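Local coordinates for protein sortase (Actinomyces oris, PDB 5UTT) that probably acts as a sortase-type transpeptidase that cuts sorting signals of surface proteins and joins these proteins to other molecules on the bacterial surface, at residues A[47-52]-A[63-68]; A[73-78]-A[143-148]; A[118-123]-A[162-167]; A[43-48]-A[87-92]; A[30-35]-A[101-106]. One frame throughout, in Å; residues are numbered along the deposited sequence.

All five contacts lie in the sortase domain, on or against one mixed sheet with the strand order 28-33, 45-49, 61-63, 74-79, 142-150, 161-174, 108-120, 100-104. Contact 5 pairs the first and last of these strands and so closes the sheet on itself. Contact 1 and contact 4 both start from strand 45-49 and are nested in the chain loop that contact 5 closes. Contacts 2 and 3, with centres about 11 Å apart, meet where strands 142-150 and 161-174 are neighbours, and their segments alternate along the chain. Contacts 3 and 5 lie on opposite sides of the chain's centre, with centres about 20 Å apart. Pairing strands distant in sequence thus closes the sortase barrel.

Contact 1 of 5, residues A[47-52]-A[63-68]; sequences IMEGTG and HYTNTQ
Glu49 and His63 form a parallel beta bridge with their CA atoms 4.8 Å apart, bracketed by two backbone bonds: His63 N gives to Met48 O at 2.8 Å and Gly50 N to His63 O at 2.9 Å, the second more bent. The side chains of the bridged pair leave on the same face and run side by side. Glu49 folds at chi2 (73°), which brings OE1 to 2.7 Å from His63 ND1. OE1 lies in the imidazole plane, and the ND1-H meets it on its syn side in a nearly straight bond, although carboxylate and ring are turned 51° apart. At the far edge of the ring NE2 donates to Gln68 O, 2.7 Å away, but this bond is bent and its donor sits above the carbonyl plane, so the ND1 bond has the main part in orienting the imidazole, which also stacks on Phe76. The second carboxylate oxygen, OE2, receives a bond from a water that also donates to Thr65 O, and it lies 3.3 Å from Thr65 CG2. Beyond the bridge, in the loops that follow, Thr51 CG2 sits over the centre of the Tyr64 ring, 4.2 Å from its centroid, a CH-pi contact. After His63 the chain makes a type I turn from Tyr64 to Thr67, closed by Thr67 N and OG1 on Tyr64 O. This is a His-carboxylate hydrogen bond built on a parallel strand pair of the sortase sheet.

Contact 2 of 5, residues A[73-78]-A[143-148]; sequences VGNFAI and YITLTT
Asn75 and Thr145 meet on one face of two parallel strands, 74-78 and 143-148, whose backbones satisfy each other through five bonds. Gly74 O takes Tyr143 N at 3.0 Å. Phe76 then uses both its backbone groups, its N giving to Tyr143 O and its O receiving Thr145 N. Ile78 repeats the pattern: its N meets Thr145 O at 2.7 Å, and its O accepts Thr147 N. The N-H groups of Asn75 and Ala77 turn to the loop after strand 61-63, Asn75 N to Gln68 OE1 and Ala77 N, weakly, to Thr67 OG1, while Leu146 bonds Val165 in strand 161-174. Among the side chains, Thr145 OG1 donates to Asn75 OD1 at 2.7 Å, in the carbonyl plane and on a lone pair. Asn75 ND2 is held by Ala129 O, so both ends of this buried amide are engaged. Thr147 OG1 bonds Tyr64 OH. The opposite face is apolar. Ile144 CG1 meets the Phe76 ring at its edge, 3.8 Å from Phe76 CD2. Ile78 lies alongside Leu146, with Ile78 CD1 3.6 Å from Leu146 CD1. Thr145 to Thr148 begin a TLxTC signature, so this is probably, as in other sortases, the strand running into the catalytic-cysteine motif, paired here with strand 74-79.

Contact 3 of 5, residues A[118-123]-A[162-167]; sequences ELVKPE and RWIVHA
An antiparallel beta ladder joins the end of strand 108-120 to strand 161-174, with Glu118 opposite Ile164, Leu119 opposite Trp163 and Val120 opposite Arg162. The outer two pairs are hydrogen-bonded in both directions: Glu118 N to Ile164 O at 2.9 Å, with Ile164 N to Glu118 O in return, and Val120 N to Arg162 O at 3.1 Å, with Arg162 N to Val120 O at 2.8 Å. The middle pair is non-hydrogen-bonded, and its side chains touch on one face. Leu119 CD2 lies 3.9 Å from Trp163 CE3, approaching the indole obliquely, while the same indole stacks on His117 and meets His150 edge to face. On the other face of the ladder the Val120 and Ile164 side chains cross at about a right angle, Val120 CG2 being 3.7 Å from Ile164 CG1. Backbone bonds of Trp163 with Thr148 and of Val165 with Leu146 tie the second strand in turn to strand 142-150, within the beta barrel of the sortase family. The first chain leaves the sheet after Val120, and Pro122 comes over Arg162, whose side chain bends at chi2 (-70°). Its guanidinium is covered on one face by Pro122 CB, which stands 3.6 Å above the plane and off toward the rim; NH1 bonds Asn159 O. Farther along the strand, His166 NE2 is bonded to Val127 O.

Contact 4 of 5, residues A[43-48]-A[87-92]; sequences NNMPIM and NSFRRI
A Met-aromatic contact of Met45 with Phe89 and a two-bond amide link from Asn87 to Asn44 join the start of strand 45-49 to the loop 87-92. Asn87 grips Asn44 with both ends of its amide: OD1 accepts Asn44 N at 3.2 Å, and ND2 donates to Asn44 OD1, also at 3.2 Å. The second bond is nearly straight and leaves in the amide plane of Asn87, although the two amides are turned 52° apart. Met45 slides past Asn87 in the opposite direction, its CG 3.7 Å from Asn87 CB. Its fully extended chain carries SD to 3.6 Å from Phe89 CE1, where the sulfur approaches the ring obliquely. Ser88 OG accepts Arg90 N in an ST turn overlapping the type I turn from Phe89 to Ile92. Met45 bonds Leu32 through its backbone, and the Phe89 side chain touches strands 28-33, 74-79 and 142-150 through Leu32, Ile78 and Leu146.

Contact 5 of 5, residues A[30-35]-A[101-106]; sequences GMLVVP and IIVSTA
Leu32 lies against Ile101 and Val103 at the seam where strands 28-33 and 100-104 pair antiparallel and close the eight-stranded sortase barrel. Its first torsion (chi1 -177°) turns CG away from the backbone N, which carries CD1 along to Ile101; the two chains slant past each other, Leu32 CD1 coming to 3.7 Å from Ile101 CG2 and 4.2 Å from Val103 CG2. This face looks into the core, where Leu32 also touches Leu146 and Phe89, and both Ile101 and Val103 touch Ile144. The other face carries Met31, Val33, Ile102 and Ser104. There the side chains of Pro35 and Ile102 cross at about a right angle, Pro35 CG to Ile102 CD1 at 4.0 Å, while Trp109 packs against both Ile102 and Ser104. The backbone sets this register: Leu32 and Val103 are a non-hydrogen-bonded pair between two hydrogen-bonded ones. Met31 N meets Ser104 O and Ser104 N meets Met31 O, both at 2.8 Å; Val33 N meets Ile102 O at 2.7 Å, with a more bent return bond from Ile102 N to Val33 O. At the end of the ladder away from Pro35, Ser104 OG lies 3.5 Å from Met31 CB.

Contact 1 of 5, residues A[47-52]-A[63-68]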
# COMPACT_ATOMS: atom_id res chain seq x y z
N ILE A 47 1.95 3.85 7.68
CA ILE A 47 1.88 2.43 7.59
C ILE A 47 2.54 1.79 8.80
O ILE A 47 3.73 2.04 9.08
CB ILE A 47 2.60 1.91 6.32
CG1 ILE A 47 2.04 2.59 5.06
CG2 ILE A 47 2.38 0.41 6.23
CD1 ILE A 47 2.92 2.36 3.80
N MET A 48 1.80 0.94 9.48
CA MET A 48 2.30 0.25 10.69
C MET A 48 2.22 -1.25 10.58
O MET A 48 1.39 -1.77 9.84
CB MET A 48 1.54 0.74 11.95
CG MET A 48 1.81 2.18 12.27
SD MET A 48 0.61 2.72 13.50
CE MET A 48 0.79 4.48 13.38
N GLU A 49 3.07 -1.97 11.31
CA GLU A 49 3.00 -3.42 11.35
C GLU A 49 1.71 -3.89 12.02
O GLU A 49 1.35 -3.41 13.10
CB GLU A 49 4.24 -3.99 12.03
CG GLU A 49 4.32 -5.50 12.12
CD GLU A 49 4.62 -6.18 10.79
OE1 GLU A 49 4.72 -5.50 9.74
OE2 GLU A 49 4.69 -7.41 10.82
N GLY A 50 1.00 -4.82 11.39
CA GLY A 50 -0.20 -5.41 12.02
C GLY A 50 -1.50 -4.84 11.53
O GLY A 50 -1.56 -3.69 11.02
N THR A 51 -2.57 -5.62 11.65
CA THR A 51 -3.84 -5.25 11.02
C THR A 51 -4.99 -5.23 11.99
O THR A 51 -6.12 -5.19 11.56
CB THR A 51 -4.25 -6.17 9.88
OG1 THR A 51 -4.35 -7.54 10.36
CG2 THR A 51 -3.24 -6.04 8.72
N GLY A 52 -4.67 -5.26 13.26
CA GLY A 52 -5.70 -5.05 14.28
C GLY A 52 -6.32 -3.67 14.22
O GLY A 52 -5.75 -2.72 13.65
N HIS A 63 0.25 -3.45 7.90
CA HIS A 63 0.89 -4.51 7.14
C HIS A 63 0.47 -5.89 7.65
O HIS A 63 0.64 -6.21 8.82
CB HIS A 63 2.39 -4.37 7.24
CG HIS A 63 3.18 -5.44 6.52
ND1 HIS A 63 4.21 -6.10 7.13
CD2 HIS A 63 3.12 -5.92 5.25
CE1 HIS A 63 4.75 -6.96 6.29
NE2 HIS A 63 4.12 -6.86 5.13
N TYR A 64 -0.05 -6.71 6.73
CA TYR A 64 -0.30 -8.12 7.01
C TYR A 64 1.01 -8.79 7.43
O TYR A 64 2.00 -8.81 6.67
CB TYR A 64 -0.92 -8.81 5.79
CG TYR A 64 -2.37 -8.42 5.44
CD1 TYR A 64 -2.66 -7.30 4.67
CD2 TYR A 64 -3.42 -9.20 5.87
CE1 TYR A 64 -3.97 -6.97 4.34
CE2 TYR A 64 -4.74 -8.89 5.57
CZ TYR A 64 -5.00 -7.78 4.81
OH TYR A 64 -6.30 -7.44 4.47
N THR A 65 1.05 -9.35 8.62
CA THR A 65 2.33 -9.67 9.23
C THR A 65 2.99 -10.86 8.57
O THR A 65 4.19 -11.00 8.65
CB THR A 65 2.18 -9.85 10.75
OG1 THR A 65 1.27 -10.92 10.98
CG2 THR A 65 1.67 -8.53 11.39
N ASN A 66 2.22 -11.69 7.87
CA ASN A 66 2.79 -12.88 7.21
C ASN A 66 3.08 -12.67 5.73
O ASN A 66 3.47 -13.63 5.02
CB ASN A 66 1.90 -14.12 7.47
CG ASN A 66 1.98 -14.60 8.93
OD1 ASN A 66 2.97 -14.36 9.63
ND2 ASN A 66 0.93 -15.28 9.39
N THR A 67 2.91 -11.45 5.27
CA THR A 67 3.34 -11.06 3.93
C THR A 67 4.75 -10.48 3.97
O THR A 67 5.37 -10.35 5.02
CB THR A 67 2.34 -10.10 3.25
OG1 THR A 67 2.36 -8.80 3.87
CG2 THR A 67 0.95 -10.71 3.21
N GLN A 68 5.31 -10.21 2.78
CA GLN A 68 6.70 -9.82 2.68
C GLN A 68 6.94 -8.38 3.12
O GLN A 68 5.99 -7.57 3.28
CB GLN A 68 7.24 -10.07 1.26
CG GLN A 68 7.47 -11.53 0.99
CD GLN A 68 6.21 -12.33 0.98
OE1 GLN A 68 5.32 -12.11 0.16
NE2 GLN A 68 6.12 -13.29 1.88
O HOH W 1 5.84 -8.69 9.04

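Contact 2 of 5, residues A[73-78]-A[143-148]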
# COMPACT_ATOMS: atom_id res chain seq x y z
N VAL A 73 11.32 -9.16 -2.50
CA VAL A 73 10.66 -9.92 -3.50
C VAL A 73 9.43 -10.68 -2.93
O VAL A 73 9.51 -11.52 -1.99
CB VAL A 73 11.63 -10.90 -4.22
CG1 VAL A 73 10.84 -11.87 -5.05
CG2 VAL A 73 12.64 -10.13 -5.06
N GLY A 74 8.28 -10.42 -3.53
CA GLY A 74 6.98 -10.96 -3.05
C GLY A 74 5.92 -9.89 -2.99
O GLY A 74 5.83 -9.07 -3.90
N ASN A 75 5.15 -9.86 -1.90
CA ASN A 75 3.99 -8.97 -1.86
C ASN A 75 3.85 -8.32 -0.52
O ASN A 75 3.68 -9.02 0.45
CB ASN A 75 2.75 -9.81 -2.15
CG ASN A 75 1.51 -8.96 -2.41
OD1 ASN A 75 1.56 -7.72 -2.45
ND2 ASN A 75 0.39 -9.62 -2.63
N PHE A 76 4.03 -7.00 -0.48
CA PHE A 76 3.89 -6.19 0.76
C PHE A 76 2.43 -5.76 0.81
O PHE A 76 2.02 -4.84 0.10
CB PHE A 76 4.85 -5.01 0.71
CG PHE A 76 4.71 -4.06 1.89
CD1 PHE A 76 5.28 -4.37 3.10
CD2 PHE A 76 4.08 -2.82 1.74
CE1 PHE A 76 5.17 -3.50 4.19
CE2 PHE A 76 3.97 -1.94 2.83
CZ PHE A 76 4.52 -2.28 4.04
N ALA A 77 1.63 -6.37 1.66
CA ALA A 77 0.22 -6.14 1.59
C ALA A 77 -0.20 -5.32 2.79
O ALA A 77 0.28 -5.54 3.92
CB ALA A 77 -0.54 -7.44 1.54
N ILE A 78 -1.05 -4.35 2.53
CA ILE A 78 -1.54 -3.47 3.61
C ILE A 78 -3.04 -3.31 3.57
O ILE A 78 -3.68 -3.19 2.53
CB ILE A 78 -0.82 -2.09 3.60
CG1 ILE A 78 -1.04 -1.39 2.27
CG2 ILE A 78 0.68 -2.22 3.94
CD1 ILE A 78 -0.51 0.02 2.25
N TYR A 143 5.67 -6.46 -5.30
CA TYR A 143 4.35 -5.83 -5.35
C TYR A 143 4.02 -5.16 -4.04
O TYR A 143 4.60 -5.50 -2.98
CB TYR A 143 3.24 -6.84 -5.61
CG TYR A 143 3.06 -7.24 -7.04
CD1 TYR A 143 2.17 -6.57 -7.85
CD2 TYR A 143 3.86 -8.22 -7.61
CE1 TYR A 143 2.00 -6.91 -9.17
CE2 TYR A 143 3.71 -8.58 -8.93
CZ TYR A 143 2.78 -7.89 -9.72
OH TYR A 143 2.59 -8.19 -11.03
N ILE A 144 3.08 -4.24 -4.14
CA ILE A 144 2.31 -3.74 -2.95
C ILE A 144 0.86 -4.11 -3.23
O ILE A 144 0.43 -4.12 -4.39
CB ILE A 144 2.52 -2.23 -2.65
CG1 ILE A 144 1.92 -1.83 -1.27
CG2 ILE A 144 1.89 -1.31 -3.69
CD1 ILE A 144 2.21 -0.43 -0.80
N THR A 145 0.10 -4.39 -2.17
CA THR A 145 -1.29 -4.70 -2.31
C THR A 145 -2.01 -3.87 -1.27
O THR A 145 -1.61 -3.88 -0.12
CB THR A 145 -1.59 -6.19 -2.08
OG1 THR A 145 -0.95 -6.97 -3.12
CG2 THR A 145 -3.06 -6.47 -2.19
N LEU A 146 -3.03 -3.16 -1.72
CA LEU A 146 -3.92 -2.41 -0.79
C LEU A 146 -5.24 -3.10 -0.73
O LEU A 146 -5.85 -3.34 -1.81
CB LEU A 146 -4.11 -0.97 -1.26
CG LEU A 146 -3.15 0.14 -0.78
CD1 LEU A 146 -1.73 -0.17 -1.13
CD2 LEU A 146 -3.54 1.50 -1.34
N THR A 147 -5.78 -3.27 0.49
CA THR A 147 -7.06 -3.92 0.71
C THR A 147 -7.97 -3.06 1.56
O THR A 147 -7.50 -2.42 2.49
CB THR A 147 -6.95 -5.36 1.36
OG1 THR A 147 -6.70 -5.33 2.77
CG2 THR A 147 -5.78 -6.16 0.75
N THR A 148 -9.23 -3.11 1.24
CA THR A 148 -10.25 -2.45 2.06
C THR A 148 -11.62 -3.08 1.77
O THR A 148 -11.77 -3.91 0.90
CB THR A 148 -10.24 -0.92 1.78
OG1 THR A 148 -11.06 -0.27 2.78
CG2 THR A 148 -10.79 -0.63 0.47

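Contact 3 of 5, residues A[118-123]-A[162-167]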
# COMPACT_ATOMS: atom_id res chain seq x y z
N GLU A 118 -9.13 -5.94 -7.98
CA GLU A 118 -10.00 -7.08 -7.83
C GLU A 118 -11.08 -6.75 -6.83
O GLU A 118 -10.81 -6.05 -5.89
CB GLU A 118 -9.21 -8.26 -7.32
CG GLU A 118 -8.18 -8.74 -8.32
CD GLU A 118 -7.00 -9.37 -7.70
OE1 GLU A 118 -6.84 -9.34 -6.46
OE2 GLU A 118 -6.19 -9.88 -8.52
N LEU A 119 -12.27 -7.29 -7.04
CA LEU A 119 -13.30 -7.39 -6.00
C LEU A 119 -13.47 -8.87 -5.62
O LEU A 119 -13.82 -9.69 -6.49
CB LEU A 119 -14.65 -6.88 -6.49
CG LEU A 119 -14.90 -5.40 -6.21
CD1 LEU A 119 -16.23 -4.96 -6.78
CD2 LEU A 119 -14.84 -5.12 -4.71
N VAL A 120 -13.21 -9.18 -4.36
CA VAL A 120 -13.20 -10.57 -3.84
C VAL A 120 -13.94 -10.73 -2.53
O VAL A 120 -14.16 -9.75 -1.80
CB VAL A 120 -11.77 -11.13 -3.65
CG1 VAL A 120 -11.09 -11.22 -5.01
CG2 VAL A 120 -10.93 -10.30 -2.72
N LYS A 121 -14.26 -11.98 -2.21
CA LYS A 121 -14.69 -12.33 -0.84
C LYS A 121 -13.48 -12.31 0.11
O LYS A 121 -12.33 -12.60 -0.29
CB LYS A 121 -15.38 -13.69 -0.82
CG LYS A 121 -16.74 -13.69 -1.48
CD LYS A 121 -17.20 -15.13 -1.77
CE LYS A 121 -16.54 -15.70 -3.02
NZ LYS A 121 -15.99 -17.06 -2.80
N PRO A 122 -13.69 -11.97 1.40
CA PRO A 122 -12.54 -11.83 2.28
C PRO A 122 -11.78 -13.12 2.57
O PRO A 122 -10.77 -13.06 3.22
CB PRO A 122 -13.15 -11.25 3.59
CG PRO A 122 -14.62 -11.44 3.43
CD PRO A 122 -14.94 -11.47 1.99
N GLU A 123 -12.29 -14.27 2.14
CA GLU A 123 -11.63 -15.54 2.38
C GLU A 123 -10.67 -15.84 1.22
O GLU A 123 -9.85 -16.76 1.29
CB GLU A 123 -12.65 -16.67 2.51
CG GLU A 123 -13.60 -16.51 3.72
CD GLU A 123 -14.76 -15.60 3.50
OE1 GLU A 123 -15.08 -15.26 2.33
OE2 GLU A 123 -15.41 -15.25 4.51
N ARG A 162 -14.29 -7.23 -0.63
CA ARG A 162 -13.05 -6.48 -0.40
C ARG A 162 -12.51 -5.95 -1.73
O ARG A 162 -12.31 -6.71 -2.68
CB ARG A 162 -11.99 -7.36 0.30
CG ARG A 162 -12.43 -8.01 1.60
CD ARG A 162 -12.60 -6.97 2.68
NE ARG A 162 -12.85 -7.56 4.01
CZ ARG A 162 -14.07 -7.77 4.47
NH1 ARG A 162 -15.12 -7.49 3.69
NH2 ARG A 162 -14.24 -8.28 5.69
N TRP A 163 -12.26 -4.65 -1.79
CA TRP A 163 -11.61 -4.03 -2.95
C TRP A 163 -10.09 -4.12 -2.78
O TRP A 163 -9.51 -3.64 -1.81
CB TRP A 163 -12.07 -2.59 -3.12
CG TRP A 163 -11.67 -1.99 -4.42
CD1 TRP A 163 -10.40 -1.71 -4.88
CD2 TRP A 163 -12.56 -1.47 -5.40
NE1 TRP A 163 -10.46 -1.08 -6.10
CE2 TRP A 163 -11.79 -0.95 -6.45
CE3 TRP A 163 -13.96 -1.45 -5.52
CZ2 TRP A 163 -12.37 -0.40 -7.56
CZ3 TRP A 163 -14.53 -0.91 -6.62
CH2 TRP A 163 -13.74 -0.38 -7.63
N ILE A 164 -9.44 -4.72 -3.78
CA ILE A 164 -8.01 -5.02 -3.74
C ILE A 164 -7.33 -4.29 -4.89
O ILE A 164 -7.78 -4.37 -6.01
CB ILE A 164 -7.73 -6.51 -3.97
CG1 ILE A 164 -8.63 -7.39 -3.10
CG2 ILE A 164 -6.23 -6.82 -3.76
CD1 ILE A 164 -8.41 -7.19 -1.63
N VAL A 165 -6.25 -3.57 -4.59
CA VAL A 165 -5.42 -2.96 -5.65
C VAL A 165 -4.02 -3.55 -5.61
O VAL A 165 -3.36 -3.54 -4.59
CB VAL A 165 -5.34 -1.41 -5.55
CG1 VAL A 165 -4.37 -0.79 -6.58
CG2 VAL A 165 -6.71 -0.84 -5.75
N HIS A 166 -3.56 -4.00 -6.77
CA HIS A 166 -2.16 -4.46 -6.91
C HIS A 166 -1.29 -3.46 -7.69
O HIS A 166 -1.73 -2.91 -8.69
CB HIS A 166 -2.12 -5.81 -7.66
CG HIS A 166 -2.71 -6.95 -6.90
ND1 HIS A 166 -3.70 -7.77 -7.41
CD2 HIS A 166 -2.51 -7.35 -5.63
CE1 HIS A 166 -4.03 -8.67 -6.50
NE2 HIS A 166 -3.34 -8.42 -5.41
N ALA A 167 -0.06 -3.23 -7.23
CA ALA A 167 0.90 -2.35 -7.90
C ALA A 167 2.28 -3.02 -7.92
O ALA A 167 2.74 -3.56 -6.92
CB ALA A 167 0.96 -0.96 -7.26

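Contact 4 of 5, residues A[43-48]-A[87-92]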
# COMPACT_ATOMS: atom_id res chain seq x y z
N ASN A 43 -3.41 12.54 2.70
CA ASN A 43 -2.47 11.83 1.82
C ASN A 43 -1.08 11.66 2.46
O ASN A 43 -0.03 11.79 1.80
CB ASN A 43 -2.41 12.49 0.46
CG ASN A 43 -2.04 11.51 -0.65
OD1 ASN A 43 -2.14 10.30 -0.47
ND2 ASN A 43 -1.71 12.04 -1.82
N ASN A 44 -1.06 11.29 3.73
CA ASN A 44 0.19 11.04 4.40
C ASN A 44 0.00 9.97 5.44
O ASN A 44 0.43 10.09 6.58
CB ASN A 44 0.80 12.33 4.97
CG ASN A 44 -0.02 12.95 6.08
OD1 ASN A 44 -1.21 12.71 6.21
ND2 ASN A 44 0.65 13.73 6.91
N MET A 45 -0.63 8.90 4.98
CA MET A 45 -1.12 7.89 5.85
C MET A 45 -0.01 7.04 6.39
O MET A 45 0.76 6.44 5.60
CB MET A 45 -2.12 7.04 5.05
CG MET A 45 -2.89 6.03 5.86
SD MET A 45 -4.20 5.30 4.88
CE MET A 45 -5.12 4.32 6.07
N PRO A 46 0.13 6.96 7.71
CA PRO A 46 1.20 6.08 8.25
C PRO A 46 0.89 4.62 7.95
O PRO A 46 -0.29 4.24 7.88
CB PRO A 46 1.15 6.32 9.77
CG PRO A 46 0.20 7.44 9.94
CD PRO A 46 -0.70 7.51 8.79
N ILE A 47 1.95 3.85 7.68
CA ILE A 47 1.88 2.43 7.59
C ILE A 47 2.54 1.79 8.80
O ILE A 47 3.73 2.04 9.08
CB ILE A 47 2.60 1.91 6.32
CG1 ILE A 47 2.04 2.59 5.06
CG2 ILE A 47 2.38 0.41 6.23
CD1 ILE A 47 2.92 2.36 3.80
N MET A 48 1.80 0.94 9.48
CA MET A 48 2.30 0.25 10.69
C MET A 48 2.22 -1.25 10.58
O MET A 48 1.39 -1.77 9.84
CB MET A 48 1.54 0.74 11.95
CG MET A 48 1.81 2.18 12.27
SD MET A 48 0.61 2.72 13.50
CE MET A 48 0.79 4.48 13.38
N ASN A 87 -7.16 10.22 6.97
CA ASN A 87 -6.50 9.27 6.05
C ASN A 87 -7.29 7.99 6.04
O ASN A 87 -7.66 7.47 7.09
CB ASN A 87 -5.07 8.95 6.50
CG ASN A 87 -4.08 10.03 6.13
OD1 ASN A 87 -3.94 10.39 4.93
ND2 ASN A 87 -3.32 10.50 7.11
N SER A 88 -7.51 7.44 4.86
CA SER A 88 -8.29 6.23 4.68
C SER A 88 -8.11 5.69 3.26
O SER A 88 -7.56 6.38 2.44
CB SER A 88 -9.75 6.51 4.81
OG SER A 88 -10.20 7.27 3.69
N PHE A 89 -8.69 4.54 2.96
CA PHE A 89 -8.68 4.00 1.56
C PHE A 89 -10.04 4.31 0.88
O PHE A 89 -10.57 3.57 0.03
CB PHE A 89 -8.38 2.48 1.55
CG PHE A 89 -6.95 2.09 1.90
CD1 PHE A 89 -6.00 3.03 2.26
CD2 PHE A 89 -6.56 0.76 1.84
CE1 PHE A 89 -4.69 2.66 2.52
CE2 PHE A 89 -5.26 0.39 2.12
CZ PHE A 89 -4.34 1.33 2.49
N ARG A 90 -10.69 5.39 1.33
CA ARG A 90 -12.02 5.71 0.85
C ARG A 90 -12.13 5.65 -0.66
O ARG A 90 -13.14 5.14 -1.20
CB ARG A 90 -12.39 7.11 1.29
CG ARG A 90 -13.80 7.52 0.92
CD ARG A 90 -14.00 8.96 1.31
NE ARG A 90 -15.38 9.35 1.24
CZ ARG A 90 -15.82 10.59 1.42
NH1 ARG A 90 -14.96 11.57 1.68
NH2 ARG A 90 -17.11 10.84 1.34
N ARG A 91 -11.14 6.20 -1.34
CA ARG A 91 -11.23 6.43 -2.77
C ARG A 91 -10.30 5.48 -3.46
O ARG A 91 -9.73 5.82 -4.46
CB ARG A 91 -11.04 7.90 -3.15
CG ARG A 91 -12.23 8.78 -2.79
CD ARG A 91 -13.30 8.72 -3.87
NE ARG A 91 -14.07 7.46 -3.90
CZ ARG A 91 -15.10 7.19 -3.11
NH1 ARG A 91 -15.53 8.06 -2.18
NH2 ARG A 91 -15.73 6.02 -3.25
N ILE A 92 -10.21 4.26 -2.92
CA ILE A 92 -9.45 3.19 -3.58
C ILE A 92 -9.92 2.96 -5.01
O ILE A 92 -9.14 2.48 -5.86
CB ILE A 92 -9.52 1.90 -2.73
CG1 ILE A 92 -8.42 0.91 -3.17
CG2 ILE A 92 -10.90 1.29 -2.76
CD1 ILE A 92 -8.17 -0.21 -2.18

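Contact 5 of 5, residues A[30-35]-A[101-106]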
# COMPACT_ATOMS: atom_id res chain seq x y z
N GLY A 30 6.45 3.37 7.55
CA GLY A 30 6.61 4.45 6.57
C GLY A 30 5.31 5.21 6.43
O GLY A 30 4.43 5.10 7.30
N MET A 31 5.21 5.99 5.34
CA MET A 31 3.96 6.67 4.97
C MET A 31 3.50 6.32 3.58
O MET A 31 4.36 6.04 2.67
CB MET A 31 4.08 8.19 5.09
CG MET A 31 3.90 8.72 6.50
SD MET A 31 4.26 10.49 6.50
CE MET A 31 3.37 10.93 7.99
N LEU A 32 2.19 6.19 3.43
CA LEU A 32 1.62 5.93 2.13
C LEU A 32 1.23 7.24 1.47
O LEU A 32 0.48 8.02 2.03
CB LEU A 32 0.38 5.05 2.24
CG LEU A 32 -0.33 4.59 0.96
CD1 LEU A 32 0.56 3.67 0.12
CD2 LEU A 32 -1.65 3.93 1.32
N VAL A 33 1.68 7.43 0.25
CA VAL A 33 1.28 8.60 -0.55
C VAL A 33 0.70 8.09 -1.88
O VAL A 33 1.35 7.35 -2.62
CB VAL A 33 2.45 9.58 -0.78
CG1 VAL A 33 2.04 10.67 -1.72
CG2 VAL A 33 2.95 10.16 0.54
N VAL A 34 -0.53 8.49 -2.19
CA VAL A 34 -1.13 8.12 -3.47
C VAL A 34 -1.48 9.43 -4.20
O VAL A 34 -2.40 10.15 -3.77
CB VAL A 34 -2.36 7.23 -3.27
CG1 VAL A 34 -3.01 6.91 -4.62
CG2 VAL A 34 -2.00 5.96 -2.47
N PRO A 35 -0.81 9.74 -5.30
CA PRO A 35 -1.07 11.05 -5.95
C PRO A 35 -2.51 11.34 -6.37
O PRO A 35 -2.96 12.49 -6.31
CB PRO A 35 -0.14 10.98 -7.16
CG PRO A 35 1.01 10.17 -6.68
CD PRO A 35 0.36 9.06 -5.92
N ILE A 101 1.49 4.30 -6.66
CA ILE A 101 1.33 4.09 -5.20
C ILE A 101 2.73 4.23 -4.59
O ILE A 101 3.68 3.50 -4.97
CB ILE A 101 0.71 2.72 -4.89
CG1 ILE A 101 -0.72 2.65 -5.47
CG2 ILE A 101 0.69 2.41 -3.40
CD1 ILE A 101 -1.39 1.33 -5.21
N ILE A 102 2.89 5.16 -3.68
CA ILE A 102 4.24 5.57 -3.25
C ILE A 102 4.34 5.34 -1.77
O ILE A 102 3.44 5.80 -0.99
CB ILE A 102 4.56 7.04 -3.61
CG1 ILE A 102 4.42 7.25 -5.13
CG2 ILE A 102 5.93 7.45 -3.06
CD1 ILE A 102 4.59 8.67 -5.58
N VAL A 103 5.41 4.62 -1.35
CA VAL A 103 5.71 4.51 0.05
C VAL A 103 6.96 5.28 0.42
O VAL A 103 8.01 5.12 -0.18
CB VAL A 103 5.76 3.05 0.57
CG1 VAL A 103 5.93 3.04 2.08
CG2 VAL A 103 4.53 2.30 0.09
N SER A 104 6.86 6.13 1.41
CA SER A 104 8.06 6.81 1.90
C SER A 104 8.53 6.15 3.21
O SER A 104 7.77 6.01 4.17
CB SER A 104 7.84 8.30 2.05
OG SER A 104 6.96 8.64 3.09
N THR A 105 9.82 5.83 3.26
CA THR A 105 10.46 5.40 4.51
C THR A 105 11.52 6.43 4.88
O THR A 105 11.74 7.40 4.13
CB THR A 105 11.08 4.01 4.36
OG1 THR A 105 12.18 4.04 3.44
CG2 THR A 105 10.02 3.01 3.91
N ALA A 106 12.18 6.25 6.01
CA ALA A 106 13.17 7.19 6.46
C ALA A 106 14.30 7.44 5.44
O ALA A 106 14.85 8.54 5.34
CB ALA A 106 13.74 6.76 7.79